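Local coordinates for protein ornithine carbamoyltransferase (Giardia intestinalis, PDB 3GRF) that probably transfers the carbamoyl group of carbamoyl phosphate to ornithine, giving citrulline, at residues Glu95-Met100 / Ala121-Ile126; Ile162-Cys167 / Val237-Ser242; Pro262-Asp267 / Glu290-Val295. All blocks are in the same frame, centred on the assembly; numbering follows the deposited sequence.

Contact 1 of 3, residues Glu95-Met100 / Ala121-Ile126; sequences EVFSRM and ASVPCI
At the outer edge of the parallel sheet of the carbamoyl-phosphate-binding domain, Ser-98, which follows Phe-97 of helix 90-97, meets the turn Ala-121 to Val-123 that leads from helix 111-120 into strand 125-127. The backbone N-H of Ser-122 points almost straight at Ser-98 OG, 3.0 Å from N to OG with 176° at the hydrogen. OG lies beside its own backbone N (chi1 -47°), a setting that also lets it bond to the carbonyl of Ala-94 one helical turn back. The hydroxyl thus takes a bond from the turn after helix 111-120 while staying tied to Ala-94. Alongside this bond Ser-98 CB packs 3.8 Å from Ser-122 CB. Val-123 puts CG1 3.6 Å from Ser-98 O.

Strand 125-127 is the outermost strand of this α/β sheet within the chain, next to strand 103-107, and helices 90-97 and 111-120 are the elements that lead into these two strands. Phe-97 lies against the turn and the strand start: its ring edge faces Val-123 CG2, 4.4 Å from CD2, and Cys-125 SG, 4.5 Å from CE2, while Ala-121 CB approaches CE2 obliquely. Phe-50 and Met-117 also pack on this ring. Arg-99 NH1 forms a salt bridge with Glu-95 OE2, 2.9 Å away and in the guanidinium plane, and its NE reaches Asp-305 of a second subunit.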
# COMPACT_ATOMS: atom_id res chain seq x y z
N GLU A 95 19.85 2.77 8.63
CA GLU A 95 21.00 2.29 7.85
C GLU A 95 20.54 1.35 6.76
O GLU A 95 21.04 1.37 5.65
CB GLU A 95 22.04 1.58 8.74
CG GLU A 95 22.94 2.52 9.58
CD GLU A 95 24.05 3.22 8.80
OE1 GLU A 95 24.91 3.88 9.43
OE2 GLU A 95 24.11 3.13 7.57
N VAL A 96 19.53 0.55 7.09
CA VAL A 96 19.05 -0.45 6.15
C VAL A 96 18.12 0.14 5.10
O VAL A 96 18.21 -0.25 3.95
CB VAL A 96 18.40 -1.60 6.92
CG1 VAL A 96 17.53 -2.44 6.02
CG2 VAL A 96 19.50 -2.43 7.67
N PHE A 97 17.20 1.05 5.47
CA PHE A 97 16.31 1.61 4.44
C PHE A 97 17.00 2.56 3.47
O PHE A 97 16.57 2.69 2.34
CB PHE A 97 14.90 2.09 4.93
CG PHE A 97 14.90 3.30 5.90
CD1 PHE A 97 14.37 3.14 7.20
CD2 PHE A 97 15.32 4.57 5.51
CE1 PHE A 97 14.28 4.24 8.09
CE2 PHE A 97 15.26 5.67 6.38
CZ PHE A 97 14.74 5.51 7.66
N SER A 98 18.10 3.17 3.93
CA SER A 98 18.90 4.10 3.14
C SER A 98 19.71 3.40 2.05
O SER A 98 20.26 4.06 1.19
CB SER A 98 19.87 4.90 4.00
OG SER A 98 19.23 5.42 5.14
N ARG A 99 19.76 2.09 2.08
CA ARG A 99 20.40 1.35 0.99
C ARG A 99 19.35 0.68 0.10
O ARG A 99 19.70 -0.19 -0.69
CB ARG A 99 21.28 0.29 1.60
CG ARG A 99 22.52 0.80 2.25
CD ARG A 99 23.10 -0.34 3.07
NE ARG A 99 24.46 -0.10 3.60
CZ ARG A 99 24.75 0.76 4.57
NH1 ARG A 99 23.80 1.49 5.14
NH2 ARG A 99 25.99 0.88 4.99
N MET A 100 18.06 1.02 0.30
CA MET A 100 16.95 0.46 -0.52
C MET A 100 16.10 1.55 -1.16
O MET A 100 15.96 1.56 -2.39
CB MET A 100 16.05 -0.51 0.27
CG MET A 100 16.69 -1.91 0.57
SD MET A 100 15.56 -2.93 1.54
CE MET A 100 16.64 -4.14 2.24
N ALA A 121 20.20 8.05 8.99
CA ALA A 121 19.71 7.89 7.64
C ALA A 121 20.67 8.56 6.67
O ALA A 121 21.26 9.60 6.95
CB ALA A 121 18.32 8.45 7.52
N SER A 122 20.84 7.92 5.53
CA SER A 122 21.70 8.39 4.46
C SER A 122 20.91 8.70 3.16
O SER A 122 21.50 8.91 2.11
CB SER A 122 22.75 7.32 4.19
OG SER A 122 23.69 7.78 3.22
N VAL A 123 19.58 8.72 3.23
CA VAL A 123 18.70 9.29 2.19
C VAL A 123 17.99 10.47 2.85
O VAL A 123 17.91 10.52 4.06
CB VAL A 123 17.67 8.23 1.64
CG1 VAL A 123 18.37 7.09 0.90
CG2 VAL A 123 16.81 7.65 2.76
N PRO A 124 17.49 11.44 2.07
CA PRO A 124 16.73 12.52 2.76
C PRO A 124 15.53 12.08 3.65
O PRO A 124 14.67 11.32 3.22
CB PRO A 124 16.23 13.39 1.60
CG PRO A 124 17.07 13.06 0.43
CD PRO A 124 17.65 11.67 0.62
N CYS A 125 15.46 12.58 4.88
CA CYS A 125 14.25 12.35 5.72
C CYS A 125 13.48 13.67 6.00
O CYS A 125 14.04 14.76 6.22
CB CYS A 125 14.55 11.61 7.03
SG CYS A 125 15.51 10.10 6.92
N ILE A 126 12.17 13.56 5.93
CA ILE A 126 11.27 14.69 5.94
C ILE A 126 10.32 14.42 7.08
O ILE A 126 9.80 13.33 7.18
CB ILE A 126 10.51 14.82 4.62
CG1 ILE A 126 11.49 15.20 3.50
CG2 ILE A 126 9.41 15.90 4.74
CD1 ILE A 126 11.02 14.77 2.11

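Contact 2 of 3, residues Ile162-Cys167 / Val237-Ser242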
# COMPACT_ATOMS: atom_id res chain seq x y z
N ILE A 162 2.24 40.85 2.47
CA ILE A 162 1.14 40.06 3.02
C ILE A 162 1.35 39.98 4.52
O ILE A 162 2.31 39.33 4.97
CB ILE A 162 1.06 38.60 2.46
CG1 ILE A 162 1.01 38.61 0.94
CG2 ILE A 162 -0.26 37.94 2.91
CD1 ILE A 162 0.00 39.60 0.40
N LYS A 163 0.49 40.64 5.28
CA LYS A 163 0.56 40.56 6.75
C LYS A 163 -0.16 39.28 7.18
O LYS A 163 -1.26 39.04 6.73
CB LYS A 163 -0.09 41.78 7.40
CG LYS A 163 0.60 43.14 7.17
CD LYS A 163 -0.17 43.95 6.12
CE LYS A 163 -0.02 45.44 6.33
NZ LYS A 163 -1.27 45.92 7.01
N PHE A 164 0.48 38.47 8.04
CA PHE A 164 -0.02 37.13 8.38
C PHE A 164 -0.36 37.12 9.89
O PHE A 164 0.38 37.67 10.70
CB PHE A 164 1.04 36.08 8.02
CG PHE A 164 0.64 34.66 8.41
CD1 PHE A 164 0.04 33.82 7.49
CD2 PHE A 164 0.87 34.17 9.71
CE1 PHE A 164 -0.33 32.53 7.84
CE2 PHE A 164 0.53 32.91 10.06
CZ PHE A 164 -0.09 32.09 9.15
N ALA A 165 -1.49 36.53 10.27
CA ALA A 165 -1.71 36.30 11.72
C ALA A 165 -2.12 34.86 12.07
O ALA A 165 -2.94 34.29 11.36
CB ALA A 165 -2.75 37.29 12.29
N TYR A 166 -1.55 34.30 13.14
CA TYR A 166 -1.89 32.98 13.64
C TYR A 166 -2.70 33.25 14.90
O TYR A 166 -2.30 34.09 15.70
CB TYR A 166 -0.66 32.10 13.99
CG TYR A 166 -1.17 30.81 14.58
CD1 TYR A 166 -1.37 30.66 15.98
CD2 TYR A 166 -1.58 29.79 13.76
CE1 TYR A 166 -1.96 29.50 16.49
CE2 TYR A 166 -2.15 28.62 14.25
CZ TYR A 166 -2.36 28.50 15.62
OH TYR A 166 -2.91 27.36 16.13
N CYS A 167 -3.87 32.61 15.05
CA CYS A 167 -4.72 32.82 16.24
C CYS A 167 -4.87 31.50 16.95
O CYS A 167 -5.06 30.49 16.29
CB CYS A 167 -6.11 33.39 15.90
SG CYS A 167 -6.13 35.16 15.67
N VAL A 237 -4.02 37.54 6.10
CA VAL A 237 -4.23 36.10 6.26
C VAL A 237 -4.53 35.91 7.73
O VAL A 237 -3.80 36.43 8.57
CB VAL A 237 -2.99 35.23 5.94
CG1 VAL A 237 -3.34 33.70 6.13
CG2 VAL A 237 -2.47 35.52 4.54
N VAL A 238 -5.60 35.16 8.01
CA VAL A 238 -5.85 34.72 9.37
C VAL A 238 -5.88 33.20 9.43
O VAL A 238 -6.71 32.54 8.80
CB VAL A 238 -7.18 35.26 9.91
CG1 VAL A 238 -7.41 34.75 11.37
CG2 VAL A 238 -7.21 36.79 9.84
N TYR A 239 -5.00 32.63 10.25
CA TYR A 239 -4.79 31.21 10.16
C TYR A 239 -5.03 30.73 11.57
O TYR A 239 -4.63 31.39 12.52
CB TYR A 239 -3.34 30.98 9.70
CG TYR A 239 -2.91 29.58 9.33
CD1 TYR A 239 -2.98 28.53 10.23
CD2 TYR A 239 -2.37 29.34 8.10
CE1 TYR A 239 -2.54 27.26 9.91
CE2 TYR A 239 -1.91 28.11 7.77
CZ TYR A 239 -2.02 27.06 8.67
OH TYR A 239 -1.55 25.84 8.31
N THR A 240 -5.74 29.61 11.70
CA THR A 240 -5.91 28.97 12.99
C THR A 240 -5.87 27.47 12.86
O THR A 240 -5.85 26.94 11.74
CB THR A 240 -7.19 29.46 13.71
OG1 THR A 240 -7.16 28.99 15.06
CG2 THR A 240 -8.44 29.00 12.98
N ASP A 241 -5.78 26.75 13.97
CA ASP A 241 -5.86 25.30 13.86
C ASP A 241 -6.32 24.68 15.16
O ASP A 241 -6.57 25.39 16.11
CB ASP A 241 -4.56 24.68 13.25
CG ASP A 241 -3.47 24.35 14.29
OD1 ASP A 241 -2.78 23.34 14.09
OD2 ASP A 241 -3.28 25.07 15.27
N SER A 242 -6.47 23.36 15.14
CA SER A 242 -7.18 22.60 16.13
C SER A 242 -6.72 22.96 17.53
O SER A 242 -5.52 22.98 17.81
CB SER A 242 -6.97 21.12 15.84
OG SER A 242 -7.26 20.34 16.98
O HOH W 1 -5.01 26.89 17.91
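Tyr-166 and Tyr-239 lie side by side on neighbouring parallel strands, 164-167 and 237-240, in the middle of the five-stranded Rossmann-like sheet of the ornithine-binding domain. From its CB, Tyr-166 runs out with CG anti to the backbone N (chi1 176°), which carries the ring over the adjoining strand. CG passes Tyr-239 O; CD2 comes nearer to that oxygen, at 3.7 Å, and lies 4.0 Å from Tyr-239 CD1. CE2 is 4.0 Å from Thr-240 CA, reached obliquely, and CZ is 3.6 Å from Asp-241 OD2. The hydroxyl at the tip donates to this OD2, which lies at the ring edge and in its plane, while the carboxylate is turned 71° from the ring. Tyr-166 OH to Asp-241 OD2 measures 2.5 Å, short enough that its exact length is doubtful. The same OD2 also accepts from Asn-172, so the carboxylate oxygen is gripped from two residues.

Two residues earlier on the same strand and face, the Phe-164 ring sits obliquely to the Tyr-239 ring, centroids 5.8 Å apart; its CZ touches Tyr-239 CB at 3.5 Å and its CD1 rests on Val-237 CG1. Helix 173-185 covers this aromatic layer through Leu-178, and Tyr-239 OH goes on to Asp-141. The strands are joined by Ala-165 N to Val-237 O, Tyr-239 N to Ala-165 O and Cys-167 N to Tyr-239 O. On the other face Cys-167 SG is held in a disulfide with Cys-228. Thr-240 OG1 donates to Cys-167 O, 2.9 Å away, and one water donates to both Tyr-166 OH and Asp-241 O.

Contact 3 of 3, residues Pro262-Asp267 / Glu290-Val295; sequences PFQVDD and EQTASV
Backbone hydrogen bonds first bring Val-265 against Glu-290 and Thr-292. Val-265 N donates to Glu-290 O over 2.8 Å, nearly straight at 171°, and Thr-292 N returns a longer bond to Val-265 O. Together they make a single bridge of Val-265 with Gln-291, whose CA-H also leans on Val-265 O. A water donates to Phe-263 O and, at longer range, to Glu-290 O, so that Glu-290 O is met by both Val-265 N and the water.

The polar side chains meet where two short helices begin. Asp-266 is the N-cap of helix 267-270, its OD2 accepting from Val-269 N, and Thr-292 occupies the N-cap position of helix 293-296. The contact therefore sets two helix starts of the ornithine-binding domain side by side, near strands 237-240 and 278-281. Between them, Ser-294 OG donates to Asp-267 OD1 at 2.6 Å, approaching from above the carboxylate plane (40° out of it), and in turn accepts from Thr-292 OG1. The Ser-294 hydroxyl, swung between its backbone N and carbonyl carbon (chi1 75°), is thus the middle member of a chain running from threonine to carboxylate.

Van der Waals contacts make up the rest. Val-295 lays CG2 on the Val-265 carbonyl, 3.5 Å from O, and on Asp-266 C, while the two valine side chains cross at about a right angle, Val-265 CG1 to Val-295 CG1 4.2 Å; Met-270 touches both. Nearer the surface, Thr-292 CG2 fits against Asp-266 CB at 3.8 Å and against the extended Gln-264 chain, which the threonine crosses almost perpendicularly, CG2 3.9 Å from Gln-264 OE1. The amide of Gln-264 is anchored through NE2 to Glu-289 O.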
# COMPACT_ATOMS: atom_id res chain seq x y z
N PRO A 262 -11.43 33.38 23.89
CA PRO A 262 -11.18 34.71 23.31
C PRO A 262 -10.34 34.71 22.01
O PRO A 262 -10.17 35.79 21.39
CB PRO A 262 -10.45 35.47 24.44
CG PRO A 262 -10.70 34.71 25.65
CD PRO A 262 -10.91 33.29 25.27
N PHE A 263 -9.84 33.54 21.59
CA PHE A 263 -9.03 33.45 20.38
C PHE A 263 -9.64 32.67 19.29
O PHE A 263 -8.96 32.30 18.32
CB PHE A 263 -7.62 32.97 20.70
CG PHE A 263 -6.85 33.99 21.44
CD1 PHE A 263 -6.11 34.95 20.76
CD2 PHE A 263 -6.97 34.09 22.82
CE1 PHE A 263 -5.43 35.94 21.46
CE2 PHE A 263 -6.29 35.09 23.53
CZ PHE A 263 -5.55 36.02 22.85
N GLN A 264 -10.95 32.47 19.41
CA GLN A 264 -11.74 31.84 18.35
C GLN A 264 -11.79 32.79 17.18
O GLN A 264 -12.09 33.97 17.37
CB GLN A 264 -13.16 31.64 18.86
CG GLN A 264 -14.12 31.10 17.81
CD GLN A 264 -15.38 30.63 18.42
OE1 GLN A 264 -16.22 31.43 18.78
NE2 GLN A 264 -15.49 29.34 18.61
N VAL A 265 -11.51 32.31 15.97
CA VAL A 265 -11.68 33.21 14.83
C VAL A 265 -13.17 33.29 14.43
O VAL A 265 -13.70 32.37 13.84
CB VAL A 265 -10.74 32.88 13.61
CG1 VAL A 265 -10.94 33.86 12.53
CG2 VAL A 265 -9.25 32.87 14.01
N ASP A 266 -13.83 34.38 14.82
CA ASP A 266 -15.25 34.63 14.46
C ASP A 266 -15.43 35.78 13.44
O ASP A 266 -14.45 36.27 12.85
CB ASP A 266 -16.10 34.85 15.75
CG ASP A 266 -15.65 36.06 16.59
OD1 ASP A 266 -16.13 36.21 17.70
OD2 ASP A 266 -14.83 36.90 16.16
N ASP A 267 -16.67 36.22 13.24
CA ASP A 267 -16.99 37.24 12.23
C ASP A 267 -16.37 38.59 12.65
O ASP A 267 -15.92 39.35 11.80
CB ASP A 267 -18.51 37.40 12.06
CG ASP A 267 -19.19 36.26 11.26
OD1 ASP A 267 -18.54 35.43 10.61
OD2 ASP A 267 -20.44 36.22 11.26
N GLU A 290 -11.81 26.41 17.16
CA GLU A 290 -10.82 27.41 16.73
C GLU A 290 -11.42 28.46 15.78
O GLU A 290 -10.91 29.59 15.69
CB GLU A 290 -9.60 26.73 16.10
CG GLU A 290 -9.87 25.99 14.79
CD GLU A 290 -10.35 24.56 14.96
OE1 GLU A 290 -10.57 23.88 13.94
OE2 GLU A 290 -10.49 24.07 16.10
N GLN A 291 -12.52 28.10 15.13
CA GLN A 291 -13.29 29.10 14.35
C GLN A 291 -14.78 28.78 14.26
O GLN A 291 -15.17 27.66 14.54
CB GLN A 291 -12.69 29.30 12.97
CG GLN A 291 -11.91 28.08 12.48
CD GLN A 291 -12.81 27.11 11.87
OE1 GLN A 291 -12.79 25.91 12.16
NE2 GLN A 291 -13.68 27.63 11.04
N THR A 292 -15.59 29.77 13.91
CA THR A 292 -17.01 29.57 13.66
C THR A 292 -17.23 28.98 12.29
O THR A 292 -16.38 29.12 11.42
CB THR A 292 -17.84 30.86 13.81
OG1 THR A 292 -17.48 31.82 12.82
CG2 THR A 292 -17.67 31.47 15.20
N ALA A 293 -18.38 28.32 12.12
CA ALA A 293 -18.73 27.69 10.88
C ALA A 293 -18.90 28.78 9.80
O ALA A 293 -18.50 28.58 8.65
CB ALA A 293 -20.02 26.82 11.05
N SER A 294 -19.37 29.96 10.19
CA SER A 294 -19.50 31.10 9.28
C SER A 294 -18.17 31.59 8.67
O SER A 294 -18.17 32.20 7.62
CB SER A 294 -20.16 32.29 9.96
OG SER A 294 -19.26 32.92 10.85
N VAL A 295 -17.05 31.36 9.35
CA VAL A 295 -15.73 31.79 8.83
C VAL A 295 -15.23 30.69 7.90
O VAL A 295 -14.94 30.94 6.74
CB VAL A 295 -14.71 32.11 9.96
CG1 VAL A 295 -13.31 32.43 9.41
CG2 VAL A 295 -15.23 33.29 10.85
O HOH W 2 -8.29 29.91 17.64

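From the N terminus, contact 1 comes first, closing a 20-residue excursion through strand 103-107 and helix 111-120 within the carbamoyl-phosphate-binding domain. The chain then enters the ornithine-binding domain, where contact 2 joins two central strands separated by 69 residues. Contact 3 follows and closes the shorter path through helix 267-270 and strand 278-281. The three loops are in series, none nested in or crossing another. Contact 1 stands apart, its centre 35 Å from that of contact 2 and across the chain's centre. Contacts 2 and 3 touch, Glu-290 and Gln-291 packing on Thr-240, so the loop bridge leans against the sheet.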